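Local atomic coordinates of amidase, hydantoinase/carbamoylase family (Burkholderia ambifaria, PDB entry 5TP4), a protein that probably removes the carbamoyl group from N-carbamoyl-L-amino acids by hydrolysis, as a zinc-dependent amidase of the peptidase M20 family. Residues B[226-231]-B[244-249]; B[251-256]-B[315-320]; B[309-314]-B[327-332]. One frame throughout, in Å; residues are numbered along the deposited sequence.

Contact 1: residues B[226-231]-B[244-249]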
ATOM      1  N   VAL B 226      -7.238 -10.369   1.499  1.00 12.37           N
ATOM      2  CA  VAL B 226      -6.430 -11.011   2.520  1.00 14.22           C
ATOM      3  C   VAL B 226      -6.060  -9.966   3.563  1.00 12.24           C
ATOM      4  O   VAL B 226      -5.638  -8.856   3.215  1.00 15.06           O
ATOM      5  CB  VAL B 226      -5.162 -11.652   1.929  1.00 11.73           C
ATOM      6  CG1 VAL B 226      -4.422 -12.387   3.014  1.00 15.35           C
ATOM      7  CG2 VAL B 226      -5.511 -12.606   0.786  1.00 12.40           C
ATOM      8  N   ARG B 227      -6.178 -10.339   4.835  1.00 10.77           N
ATOM      9  CA  ARG B 227      -5.736  -9.476   5.915  1.00 13.42           C
ATOM     10  C   ARG B 227      -4.868 -10.283   6.869  1.00 15.73           C
ATOM     11  O   ARG B 227      -5.282 -11.339   7.356  1.00 14.61           O
ATOM     12  CB  ARG B 227      -6.925  -8.856   6.638  1.00 16.27           C
ATOM     13  CG  ARG B 227      -6.520  -7.828   7.671  1.00 18.67           C
ATOM     14  CD  ARG B 227      -7.747  -7.007   8.024  1.00 25.89           C
ATOM     15  NE  ARG B 227      -7.427  -5.849   8.859  1.00 29.07           N
ATOM     16  CZ  ARG B 227      -8.351  -5.020   9.333  1.00 41.20           C
ATOM     17  NH1 ARG B 227      -9.632  -5.242   9.052  1.00 42.11           N
ATOM     18  NH2 ARG B 227      -8.000  -3.980  10.081  1.00 48.16           N
ATOM     19  N   VAL B 228      -3.666  -9.786   7.140  1.00 10.28           N
ATOM     20  CA  VAL B 228      -2.728 -10.451   8.037  1.00 10.44           C
ATOM     21  C   VAL B 228      -2.561  -9.578   9.271  1.00 14.88           C
ATOM     22  O   VAL B 228      -2.308  -8.374   9.154  1.00 15.28           O
ATOM     23  CB  VAL B 228      -1.370 -10.690   7.351  1.00 13.07           C
ATOM     24  CG1 VAL B 228      -0.462 -11.504   8.251  1.00 11.04           C
ATOM     25  CG2 VAL B 228      -1.579 -11.399   6.008  1.00 13.43           C
ATOM     26  N   THR B 229      -2.712 -10.174  10.446  1.00 11.59           N
ATOM     27  CA  THR B 229      -2.659  -9.440  11.703  1.00 14.27           C
ATOM     28  C   THR B 229      -1.467  -9.910  12.516  1.00 16.26           C
ATOM     29  O   THR B 229      -1.292 -11.112  12.739  1.00 18.38           O
ATOM     30  CB  THR B 229      -3.952  -9.628  12.507  1.00 17.04           C
ATOM     31  OG1 THR B 229      -5.066  -9.258  11.695  1.00 26.56           O
ATOM     32  CG2 THR B 229      -3.935  -8.752  13.729  1.00 21.45           C
ATOM     33  N   GLY B 230      -0.657  -8.961  12.973  1.00 12.73           N
ATOM     34  CA  GLY B 230       0.443  -9.275  13.865  1.00 15.07           C
ATOM     35  C   GLY B 230       0.416  -8.322  15.041  1.00 15.71           C
ATOM     36  O   GLY B 230      -0.635  -7.978  15.563  1.00 17.51           O
ATOM     37  N   VAL B 231       1.602  -7.901  15.464  1.00 13.16           N
ATOM     38  CA  VAL B 231       1.741  -7.028  16.622  1.00 15.37           C
ATOM     39  C   VAL B 231       2.580  -5.837  16.184  1.00 14.85           C
ATOM     40  O   VAL B 231       3.733  -6.011  15.765  1.00 14.67           O
ATOM     41  CB  VAL B 231       2.374  -7.754  17.814  1.00 16.74           C
ATOM     42  CG1 VAL B 231       2.710  -6.760  18.939  1.00 18.45           C
ATOM     43  CG2 VAL B 231       1.417  -8.859  18.311  1.00 16.67           C
ATOM     44  N   LYS B 244       6.104 -10.378  15.704  1.00 10.43           N
ATOM     45  CA  LYS B 244       5.019 -11.018  14.957  1.00 13.90           C
ATOM     46  C   LYS B 244       4.716 -10.060  13.797  1.00 11.34           C
ATOM     47  O   LYS B 244       3.772  -9.272  13.825  1.00 11.44           O
ATOM     48  CB  LYS B 244       3.836 -11.281  15.848  1.00 15.47           C
ATOM     49  CG  LYS B 244       4.173 -12.334  16.936  1.00 22.43           C
ATOM     50  CD  LYS B 244       3.103 -12.383  17.997  1.00 38.60           C
ATOM     51  CE  LYS B 244       3.542 -13.204  19.202  1.00 49.26           C
ATOM     52  NZ  LYS B 244       2.447 -13.281  20.224  1.00 55.54           N
ATOM     53  N   ASP B 245       5.574 -10.122  12.778  1.00 12.01           N
ATOM     54  CA  ASP B 245       5.640  -9.122  11.724  1.00 10.40           C
ATOM     55  C   ASP B 245       4.686  -9.516  10.604  1.00  9.71           C
ATOM     56  O   ASP B 245       4.967 -10.454   9.853  1.00 12.56           O
ATOM     57  CB  ASP B 245       7.080  -9.020  11.220  1.00 10.64           C
ATOM     58  CG  ASP B 245       7.282  -7.885  10.235  1.00 15.29           C
ATOM     59  OD1 ASP B 245       6.427  -7.693   9.356  1.00 12.16           O
ATOM     60  OD2 ASP B 245       8.329  -7.208  10.301  1.00 14.61           O
ATOM     61  N   ALA B 246       3.566  -8.794  10.490  1.00 10.80           N
ATOM     62  CA  ALA B 246       2.570  -9.110   9.479  1.00  9.61           C
ATOM     63  C   ALA B 246       3.064  -8.835   8.065  1.00 10.30           C
ATOM     64  O   ALA B 246       2.486  -9.382   7.112  1.00 10.64           O
ATOM     65  CB  ALA B 246       1.275  -8.331   9.738  1.00 13.14           C
ATOM     66  N   TYR B 247       4.089  -7.987   7.892  1.00 11.80           N
ATOM     67  CA  TYR B 247       4.514  -7.716   6.524  1.00 10.48           C
ATOM     68  C   TYR B 247       5.474  -8.779   6.022  1.00 10.94           C
ATOM     69  O   TYR B 247       5.350  -9.217   4.872  1.00 11.70           O
ATOM     70  CB  TYR B 247       5.134  -6.321   6.392  1.00  9.78           C
ATOM     71  CG  TYR B 247       5.476  -6.062   4.940  1.00  9.21           C
ATOM     72  CD1 TYR B 247       4.472  -5.760   4.010  1.00 11.36           C
ATOM     73  CD2 TYR B 247       6.780  -6.191   4.489  1.00 12.42           C
ATOM     74  CE1 TYR B 247       4.782  -5.551   2.665  1.00 11.23           C
ATOM     75  CE2 TYR B 247       7.103  -5.978   3.139  1.00 12.98           C
ATOM     76  CZ  TYR B 247       6.105  -5.672   2.250  1.00 14.88           C
ATOM     77  OH  TYR B 247       6.422  -5.461   0.929  1.00 18.38           O
ATOM     78  N   PHE B 248       6.414  -9.236   6.858  1.00 11.30           N
ATOM     79  CA  PHE B 248       7.244 -10.360   6.423  1.00  8.33           C
ATOM     80  C   PHE B 248       6.375 -11.583   6.190  1.00  9.79           C
ATOM     81  O   PHE B 248       6.651 -12.370   5.278  1.00  9.52           O
ATOM     82  CB  PHE B 248       8.338 -10.716   7.448  1.00  9.56           C
ATOM     83  CG  PHE B 248       9.580  -9.848   7.390  1.00 11.84           C
ATOM     84  CD1 PHE B 248       9.996  -9.240   6.213  1.00 10.27           C
ATOM     85  CD2 PHE B 248      10.348  -9.669   8.545  1.00 11.92           C
ATOM     86  CE1 PHE B 248      11.169  -8.445   6.195  1.00 12.99           C
ATOM     87  CE2 PHE B 248      11.501  -8.872   8.532  1.00 10.23           C
ATOM     88  CZ  PHE B 248      11.900  -8.266   7.354  1.00 12.60           C
ATOM     89  N   ALA B 249       5.324 -11.750   6.999  1.00 11.37           N
ATOM     90  CA  ALA B 249       4.399 -12.867   6.791  1.00  9.99           C
ATOM     91  C   ALA B 249       3.682 -12.737   5.453  1.00  9.79           C
ATOM     92  O   ALA B 249       3.569 -13.711   4.693  1.00 11.67           O
ATOM     93  CB  ALA B 249       3.384 -12.937   7.935  1.00 10.13           C
TER
HETATM   94  O   HOH W   1       5.854  -7.678  16.524  1.00 11.01           O
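Lys244, Ala246 and Val228 carry most of this contact, Lys244 through both its carbonyl and its side chain. Its carbonyl O accepts from Val231 N at 3.0 Å, with an N-H...O angle of 163° and the donor lying in the carbonyl plane. The same oxygen sits 3.3 Å from Gly230 CA, in a CA-H...O contact. A water accepts from Lys244 N and donates to Val231 O, so each residue has both its N and its O engaged in joining the two segments. Beyond CG the Lys244 chain runs out extended; its CD passes Val231 CG2 at an oblique crossing, 3.9 Å away, before the amino end leads off. The methyl of Ala246 settles onto backbone instead, with CB 3.6 Å from Val228 O and close to Gly230 N as well. With CG1 anti to the backbone N (chi1 -174°), Val228 rests this methyl 3.9 Å from Ala246 CB and 4.1 Å from Ala249 CB, one helical turn on. Asp245 starts the helix as its N-cap: OD1 takes both Tyr247 N, nearly along the C-O axis, and Phe248 N, from above the carboxylate plane. Val323 and Met253 also pack against Val228, while Tyr247 touches Ile272 of the second subunit. Here the end of strand 212-229 lies against the first turn of the helix that follows it, as in the opening beta-alpha step of the beta-alpha-beta-beta-alpha-beta dimerisation domain of M20 enzymes.

Contact 2: residues B[251-256]-B[315-320]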
ATOM      1  N   ALA B 251       4.691 -11.161   2.848  1.00 10.35           N
ATOM      2  CA  ALA B 251       5.643 -11.388   1.777  1.00  9.42           C
ATOM      3  C   ALA B 251       5.845 -12.874   1.532  1.00 13.09           C
ATOM      4  O   ALA B 251       5.878 -13.315   0.378  1.00 13.06           O
ATOM      5  CB  ALA B 251       6.973 -10.697   2.110  1.00  9.67           C
ATOM      6  N   GLN B 252       5.948 -13.675   2.601  1.00 10.53           N
ATOM      7  CA  GLN B 252       6.090 -15.111   2.377  1.00 11.73           C
ATOM      8  C   GLN B 252       4.837 -15.686   1.741  1.00 11.54           C
ATOM      9  O   GLN B 252       4.918 -16.588   0.891  1.00 12.17           O
ATOM     10  CB  GLN B 252       6.408 -15.854   3.670  1.00 13.59           C
ATOM     11  CG  GLN B 252       6.703 -17.307   3.349  1.00 20.72           C
ATOM     12  CD  GLN B 252       7.134 -18.091   4.533  1.00 27.63           C
ATOM     13  OE1 GLN B 252       7.120 -17.595   5.652  1.00 30.78           O
ATOM     14  NE2 GLN B 252       7.520 -19.344   4.304  1.00 37.28           N
ATOM     15  N   MET B 253       3.667 -15.191   2.144  1.00 10.00           N
ATOM     16  CA  MET B 253       2.448 -15.699   1.518  1.00 11.08           C
ATOM     17  C   MET B 253       2.430 -15.374   0.029  1.00 14.41           C
ATOM     18  O   MET B 253       1.936 -16.168  -0.780  1.00 12.96           O
ATOM     19  CB  MET B 253       1.218 -15.117   2.198  1.00 10.60           C
ATOM     20  CG  MET B 253       1.060 -15.548   3.637  1.00  9.09           C
ATOM     21  SD  MET B 253      -0.308 -14.649   4.431  1.00 12.41           S
ATOM     22  CE  MET B 253      -0.025 -15.055   6.150  1.00 11.91           C
ATOM     23  N   ALA B 254       2.926 -14.190  -0.350  1.00 10.31           N
ATOM     24  CA  ALA B 254       2.984 -13.861  -1.774  1.00 10.84           C
ATOM     25  C   ALA B 254       3.831 -14.867  -2.531  1.00 13.53           C
ATOM     26  O   ALA B 254       3.484 -15.267  -3.650  1.00 15.15           O
ATOM     27  CB  ALA B 254       3.547 -12.442  -1.968  1.00 12.47           C
ATOM     28  N   LEU B 255       4.956 -15.282  -1.950  1.00 14.74           N
ATOM     29  CA  LEU B 255       5.815 -16.225  -2.653  1.00 17.00           C
ATOM     30  C   LEU B 255       5.209 -17.628  -2.651  1.00 18.42           C
ATOM     31  O   LEU B 255       5.435 -18.405  -3.596  1.00 14.23           O
ATOM     32  CB  LEU B 255       7.222 -16.175  -2.044  1.00 22.84           C
ATOM     33  CG  LEU B 255       7.953 -14.811  -2.211  1.00 19.81           C
ATOM     34  CD1 LEU B 255       9.456 -14.919  -1.914  1.00 27.98           C
ATOM     35  CD2 LEU B 255       7.761 -14.206  -3.619  1.00 19.79           C
ATOM     36  N   GLU B 256       4.409 -17.960  -1.626  1.00 13.43           N
ATOM     37  CA  GLU B 256       3.626 -19.197  -1.685  1.00 13.10           C
ATOM     38  C   GLU B 256       2.638 -19.143  -2.829  1.00 10.77           C
ATOM     39  O   GLU B 256       2.437 -20.131  -3.535  1.00 13.33           O
ATOM     40  CB  GLU B 256       2.872 -19.435  -0.379  1.00 11.95           C
ATOM     41  CG  GLU B 256       3.729 -19.676   0.834  1.00 16.59           C
ATOM     42  CD  GLU B 256       4.421 -21.031   0.828  1.00 28.86           C
ATOM     43  OE1 GLU B 256       3.892 -21.991   0.214  1.00 28.06           O
ATOM     44  OE2 GLU B 256       5.493 -21.127   1.469  1.00 38.52           O
ATOM     45  N   ALA B 315      -2.349 -20.353   5.938  1.00 11.92           N
ATOM     46  CA  ALA B 315      -2.495 -20.828   7.306  1.00 12.54           C
ATOM     47  C   ALA B 315      -1.168 -21.336   7.852  1.00 17.68           C
ATOM     48  O   ALA B 315      -0.829 -21.077   9.010  1.00 15.90           O
ATOM     49  CB  ALA B 315      -3.545 -21.933   7.372  1.00 15.62           C
ATOM     50  N   ARG B 316      -0.411 -22.074   7.033  1.00 16.14           N
ATOM     51  CA  ARG B 316       0.866 -22.628   7.484  1.00 14.76           C
ATOM     52  C   ARG B 316       1.871 -21.518   7.764  1.00 14.21           C
ATOM     53  O   ARG B 316       2.554 -21.530   8.799  1.00 12.82           O
ATOM     54  CB  ARG B 316       1.409 -23.597   6.433  1.00 18.83           C
ATOM     55  CG  ARG B 316       2.819 -24.089   6.702  1.00 27.37           C
ATOM     56  CD  ARG B 316       3.222 -25.231   5.754  1.00 33.81           C
ATOM     57  NE  ARG B 316       2.869 -24.984   4.351  1.00 40.34           N
ATOM     58  CZ  ARG B 316       3.516 -24.145   3.537  1.00 40.99           C
ATOM     59  NH1 ARG B 316       4.560 -23.436   3.974  1.00 32.37           N
ATOM     60  NH2 ARG B 316       3.107 -24.005   2.279  1.00 38.82           N
ATOM     61  N   VAL B 317       1.965 -20.541   6.858  1.00 15.26           N
ATOM     62  CA  VAL B 317       2.853 -19.392   7.069  1.00 15.31           C
ATOM     63  C   VAL B 317       2.474 -18.661   8.343  1.00 16.22           C
ATOM     64  O   VAL B 317       3.339 -18.297   9.150  1.00 13.21           O
ATOM     65  CB  VAL B 317       2.819 -18.438   5.858  1.00 12.31           C
ATOM     66  CG1 VAL B 317       3.545 -17.080   6.183  1.00 12.03           C
ATOM     67  CG2 VAL B 317       3.446 -19.112   4.663  1.00 14.99           C
ATOM     68  N   ALA B 318       1.178 -18.439   8.546  1.00 14.17           N
ATOM     69  CA  ALA B 318       0.752 -17.667   9.712  1.00 17.44           C
ATOM     70  C   ALA B 318       1.107 -18.391  11.005  1.00 16.76           C
ATOM     71  O   ALA B 318       1.563 -17.766  11.967  1.00 18.08           O
ATOM     72  CB  ALA B 318      -0.756 -17.392   9.644  1.00 18.51           C
ATOM     73  N   ALA B 319       0.929 -19.713  11.035  1.00 15.96           N
ATOM     74  CA  ALA B 319       1.236 -20.474  12.245  1.00 14.18           C
ATOM     75  C   ALA B 319       2.727 -20.464  12.533  1.00 17.99           C
ATOM     76  O   ALA B 319       3.145 -20.409  13.695  1.00 19.31           O
ATOM     77  CB  ALA B 319       0.728 -21.901  12.104  1.00 18.24           C
ATOM     78  N   ALA B 320       3.541 -20.497  11.486  1.00 17.18           N
ATOM     79  CA  ALA B 320       4.985 -20.506  11.683  1.00 20.63           C
ATOM     80  C   ALA B 320       5.492 -19.172  12.207  1.00 21.75           C
ATOM     81  O   ALA B 320       6.509 -19.125  12.911  1.00 24.26           O
ATOM     82  CB  ALA B 320       5.675 -20.870  10.367  1.00 16.33           C
TER
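Helices 251-256 and 315-320 run nearly antiparallel, their N-to-C directions 152° apart and their axes 9.7 Å apart at closest approach, with Met253 and Val317 holding the nearest CA pair. Val317 projects from its helix between side chains of the other. Its CG1 branch meets Gln252 OE1 at 3.7 Å and Met253 CG at 3.9 Å, whereas CG2 lies against Gln252 CD at 3.8 Å and Glu256 CG at 3.9 Å. Ala249 O, which also touches Val317 CG1, completes a four-residue hole, so the valine packs as a knob into a hole. The extended Met253 chain carries CE on to Ala318 CB, 4.3 Å away, on the side where Val325 of the sheet lies beneath both residues. These are the two helices that cover one face of the sheet in the beta-alpha-beta-beta-alpha-beta domain, the dimerisation module of M20 enzymes. Toward solvent, Arg316 closes the interface with a salt bridge: NH2 donates to Glu256 OE1 at 3.0 Å. A bend at chi3 (45°) brings the guanidinium back to the carboxylate. The acceptor lies in the guanidinium plane, yet NH2 comes from above the carboxylate, the two planes being 69° apart. Glu256 OE1 is shared with Arg259 NH2, and Gln252 OE1 accepts from Arg321 NE. Helix 251-256 also packs against the second subunit, Leu255 meeting its counterpart Leu255 there and Ala251 touching Ala254 of that chain.

Contact 3: residues B[309-314]-B[327-332]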
ATOM      1  N   ALA B 309      -5.575 -24.168  -2.050  1.00 13.85           N
ATOM      2  CA  ALA B 309      -4.128 -24.253  -1.818  1.00 14.48           C
ATOM      3  C   ALA B 309      -3.590 -22.991  -1.160  1.00 12.73           C
ATOM      4  O   ALA B 309      -2.738 -23.058  -0.261  1.00 13.54           O
ATOM      5  CB  ALA B 309      -3.389 -24.501  -3.139  1.00 12.97           C
ATOM      6  N   LEU B 310      -4.068 -21.831  -1.593  1.00 11.46           N
ATOM      7  CA  LEU B 310      -3.615 -20.578  -0.992  1.00 10.74           C
ATOM      8  C   LEU B 310      -4.081 -20.471   0.457  1.00 14.32           C
ATOM      9  O   LEU B 310      -3.322 -20.074   1.340  1.00 11.10           O
ATOM     10  CB  LEU B 310      -4.125 -19.408  -1.821  1.00 10.41           C
ATOM     11  CG  LEU B 310      -3.784 -18.028  -1.253  1.00 11.23           C
ATOM     12  CD1 LEU B 310      -2.278 -17.830  -1.276  1.00 11.12           C
ATOM     13  CD2 LEU B 310      -4.494 -16.932  -2.049  1.00 14.85           C
ATOM     14  N   ARG B 311      -5.315 -20.869   0.738  1.00 12.94           N
ATOM     15  CA  ARG B 311      -5.758 -20.811   2.121  1.00 12.19           C
ATOM     16  C   ARG B 311      -4.913 -21.717   2.999  1.00 12.58           C
ATOM     17  O   ARG B 311      -4.533 -21.331   4.112  1.00 14.61           O
ATOM     18  CB  ARG B 311      -7.237 -21.200   2.216  1.00 12.94           C
ATOM     19  CG  ARG B 311      -8.153 -20.230   1.506  1.00 14.00           C
ATOM     20  CD  ARG B 311      -9.615 -20.739   1.537  1.00 14.98           C
ATOM     21  NE  ARG B 311     -10.521 -19.739   0.962  1.00 18.26           N
ATOM     22  CZ  ARG B 311     -11.012 -18.702   1.639  1.00 19.53           C
ATOM     23  NH1 ARG B 311     -10.685 -18.517   2.919  1.00 15.04           N
ATOM     24  NH2 ARG B 311     -11.816 -17.844   1.033  1.00 19.11           N
ATOM     25  N   ASP B 312      -4.614 -22.929   2.516  1.00 13.85           N
ATOM     26  CA  ASP B 312      -3.789 -23.860   3.284  1.00 13.51           C
ATOM     27  C   ASP B 312      -2.396 -23.279   3.500  1.00 13.51           C
ATOM     28  O   ASP B 312      -1.849 -23.333   4.611  1.00 14.89           O
ATOM     29  CB  ASP B 312      -3.678 -25.201   2.560  1.00 15.99           C
ATOM     30  CG  ASP B 312      -5.026 -25.923   2.417  1.00 27.63           C
ATOM     31  OD1 ASP B 312      -5.946 -25.681   3.227  1.00 29.60           O
ATOM     32  OD2 ASP B 312      -5.156 -26.759   1.499  1.00 26.49           O
ATOM     33  N   ALA B 313      -1.799 -22.750   2.434  1.00 15.40           N
ATOM     34  CA  ALA B 313      -0.437 -22.218   2.524  1.00 14.64           C
ATOM     35  C   ALA B 313      -0.367 -21.037   3.476  1.00 14.65           C
ATOM     36  O   ALA B 313       0.552 -20.942   4.301  1.00 14.48           O
ATOM     37  CB  ALA B 313       0.071 -21.807   1.141  1.00 12.34           C
ATOM     38  N   CYS B 314      -1.303 -20.091   3.343  1.00 13.28           N
ATOM     39  CA  CYS B 314      -1.294 -18.940   4.236  1.00 13.61           C
ATOM     40  C   CYS B 314      -1.496 -19.352   5.686  1.00 12.58           C
ATOM     41  O   CYS B 314      -0.911 -18.752   6.593  1.00 13.42           O
ATOM     42  CB  CYS B 314      -2.358 -17.933   3.802  1.00 12.72           C
ATOM     43  SG  CYS B 314      -1.962 -17.123   2.240  1.00 13.53           S
ATOM     44  N   ILE B 327      -8.965 -14.720   4.886  1.00 12.51           N
ATOM     45  CA  ILE B 327      -9.064 -14.657   3.433  1.00 13.53           C
ATOM     46  C   ILE B 327     -10.532 -14.718   3.061  1.00 15.55           C
ATOM     47  O   ILE B 327     -11.225 -15.693   3.390  1.00 15.52           O
ATOM     48  CB  ILE B 327      -8.291 -15.793   2.745  1.00 14.73           C
ATOM     49  CG1 ILE B 327      -6.793 -15.666   3.050  1.00 15.63           C
ATOM     50  CG2 ILE B 327      -8.576 -15.789   1.251  1.00 11.71           C
ATOM     51  CD1 ILE B 327      -5.976 -16.857   2.594  1.00 15.87           C
ATOM     52  N   ASP B 328     -11.012 -13.675   2.396  1.00 14.65           N
ATOM     53  CA  ASP B 328     -12.409 -13.562   2.004  1.00 15.57           C
ATOM     54  C   ASP B 328     -12.489 -13.465   0.492  1.00 18.12           C
ATOM     55  O   ASP B 328     -11.727 -12.722  -0.129  1.00 17.21           O
ATOM     56  CB  ASP B 328     -13.072 -12.331   2.645  1.00 16.13           C
ATOM     57  CG  ASP B 328     -13.208 -12.454   4.157  1.00 22.70           C
ATOM     58  OD1 ASP B 328     -13.643 -13.515   4.655  1.00 24.07           O
ATOM     59  OD2 ASP B 328     -12.877 -11.474   4.848  1.00 32.62           O
ATOM     60  N   THR B 329     -13.412 -14.209  -0.099  1.00 16.12           N
ATOM     61  CA  THR B 329     -13.644 -14.131  -1.538  1.00 19.91           C
ATOM     62  C   THR B 329     -14.741 -13.104  -1.766  1.00 24.69           C
ATOM     63  O   THR B 329     -15.886 -13.322  -1.358  1.00 29.39           O
ATOM     64  CB  THR B 329     -14.055 -15.489  -2.100  1.00 17.28           C
ATOM     65  OG1 THR B 329     -13.026 -16.438  -1.828  1.00 27.68           O
ATOM     66  CG2 THR B 329     -14.256 -15.397  -3.636  1.00 16.27           C
ATOM     67  N   CYS B 330     -14.404 -11.992  -2.426  1.00 22.52           N
ATOM     68  CA  CYS B 330     -15.364 -10.915  -2.616  1.00 29.82           C
ATOM     69  C   CYS B 330     -15.959 -10.840  -4.019  1.00 25.99           C
ATOM     70  O   CYS B 330     -16.919 -10.089  -4.217  1.00 25.57           O
ATOM     71  CB  CYS B 330     -14.725  -9.574  -2.283  1.00 28.56           C
ATOM     72  SG  CYS B 330     -13.380  -9.208  -3.391  1.00 29.49           S
ATOM     73  N   TRP B 331     -15.431 -11.585  -4.988  1.00 15.95           N
ATOM     74  CA  TRP B 331     -16.030 -11.671  -6.312  1.00 14.31           C
ATOM     75  C   TRP B 331     -15.674 -13.002  -6.948  1.00 17.35           C
ATOM     76  O   TRP B 331     -14.524 -13.432  -6.870  1.00 13.20           O
ATOM     77  CB  TRP B 331     -15.533 -10.536  -7.218  1.00 18.42           C
ATOM     78  CG  TRP B 331     -16.304 -10.459  -8.514  1.00 20.22           C
ATOM     79  CD1 TRP B 331     -17.635 -10.224  -8.655  1.00 19.09           C
ATOM     80  CD2 TRP B 331     -15.783 -10.628  -9.834  1.00 19.94           C
ATOM     81  NE1 TRP B 331     -17.982 -10.240  -9.989  1.00 21.43           N
ATOM     82  CE2 TRP B 331     -16.861 -10.477 -10.733  1.00 18.73           C
ATOM     83  CE3 TRP B 331     -14.507 -10.889 -10.348  1.00 22.80           C
ATOM     84  CZ2 TRP B 331     -16.706 -10.576 -12.115  1.00 21.69           C
ATOM     85  CZ3 TRP B 331     -14.352 -10.988 -11.716  1.00 24.07           C
ATOM     86  CH2 TRP B 331     -15.452 -10.829 -12.589  1.00 23.44           C
ATOM     87  N   ARG B 332     -16.644 -13.623  -7.611  1.00 14.21           N
ATOM     88  CA  ARG B 332     -16.423 -14.830  -8.402  1.00 16.60           C
ATOM     89  C   ARG B 332     -17.070 -14.640  -9.765  1.00 15.82           C
ATOM     90  O   ARG B 332     -18.141 -14.042  -9.869  1.00 20.43           O
ATOM     91  CB  ARG B 332     -17.036 -16.083  -7.746  1.00 17.07           C
ATOM     92  CG  ARG B 332     -16.628 -16.339  -6.295  1.00 18.69           C
ATOM     93  CD  ARG B 332     -17.432 -17.511  -5.714  1.00 24.38           C
ATOM     94  NE  ARG B 332     -16.989 -17.809  -4.354  1.00 21.59           N
ATOM     95  CZ  ARG B 332     -17.410 -17.163  -3.273  1.00 20.98           C
ATOM     96  NH1 ARG B 332     -18.310 -16.194  -3.392  1.00 24.40           N
ATOM     97  NH2 ARG B 332     -16.939 -17.490  -2.070  1.00 17.29           N
TER
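This is a helix-on-sheet contact in which Arg311 and Ile327 do most of the work, joining the middle of helix 300-321, at 309-314, to segment 327-332 of the strand that follows it. The two run almost antiparallel, 157° apart, with 10.4 Å between their axes at closest approach. Arg311 NH1 donates to Ile327 O at 2.9 Å, coming from 39° above the carbonyl plane, and NH2 adds a weak bond to the same oxygen. The side chain of Ile327 lies under the guanidinium, with CG2 3.6 Å from the plane of Arg311 and offset toward the rim. CG of Arg311 stands anti to its carbonyl carbon (chi1 -65°) and the chain extends to NE, which reaches back to Glu307 in a salt bridge. Helix 300-321 is the crossover of a split beta-alpha-beta unit: strands 288-297 and 324-337 are parallel, with 212-229 between them. Deeper in, Ile327 CD1 packs 4.0 Å from Cys314 CB, beside Met253 of the neighbouring helix. Thr329 turns OG1 to the edge of the Arg311 guanidinium and lays CG2 over the centre of the Arg332 guanidinium, 3.5 Å above its plane. Farther along, Cys330 and Trp331 form a classic beta bulge opposite Trp223.

Overall arrangement
All three contacts belong to one lobe, well away from the zinc site, and none is wholly buried. Contacts 1 and 2 share helix 246-262 and lie with centres about 10 Å apart, meeting where Val228 CG2 touches Met253 SD; both also reach the second subunit. Contacts 2 and 3 share helix 300-321, whereas contacts 1 and 3 rest on neighbouring strands, 212-229 and 324-337. The chemistry follows position: backbone bonding and small methyls where a helix starts close to a strand, an apolar knob with a peripheral ion pair between the helices, and an arginine-to-carbonyl bond at the helix-sheet rim. Met253 and Cys314 join the buried sides of contacts 2 and 3.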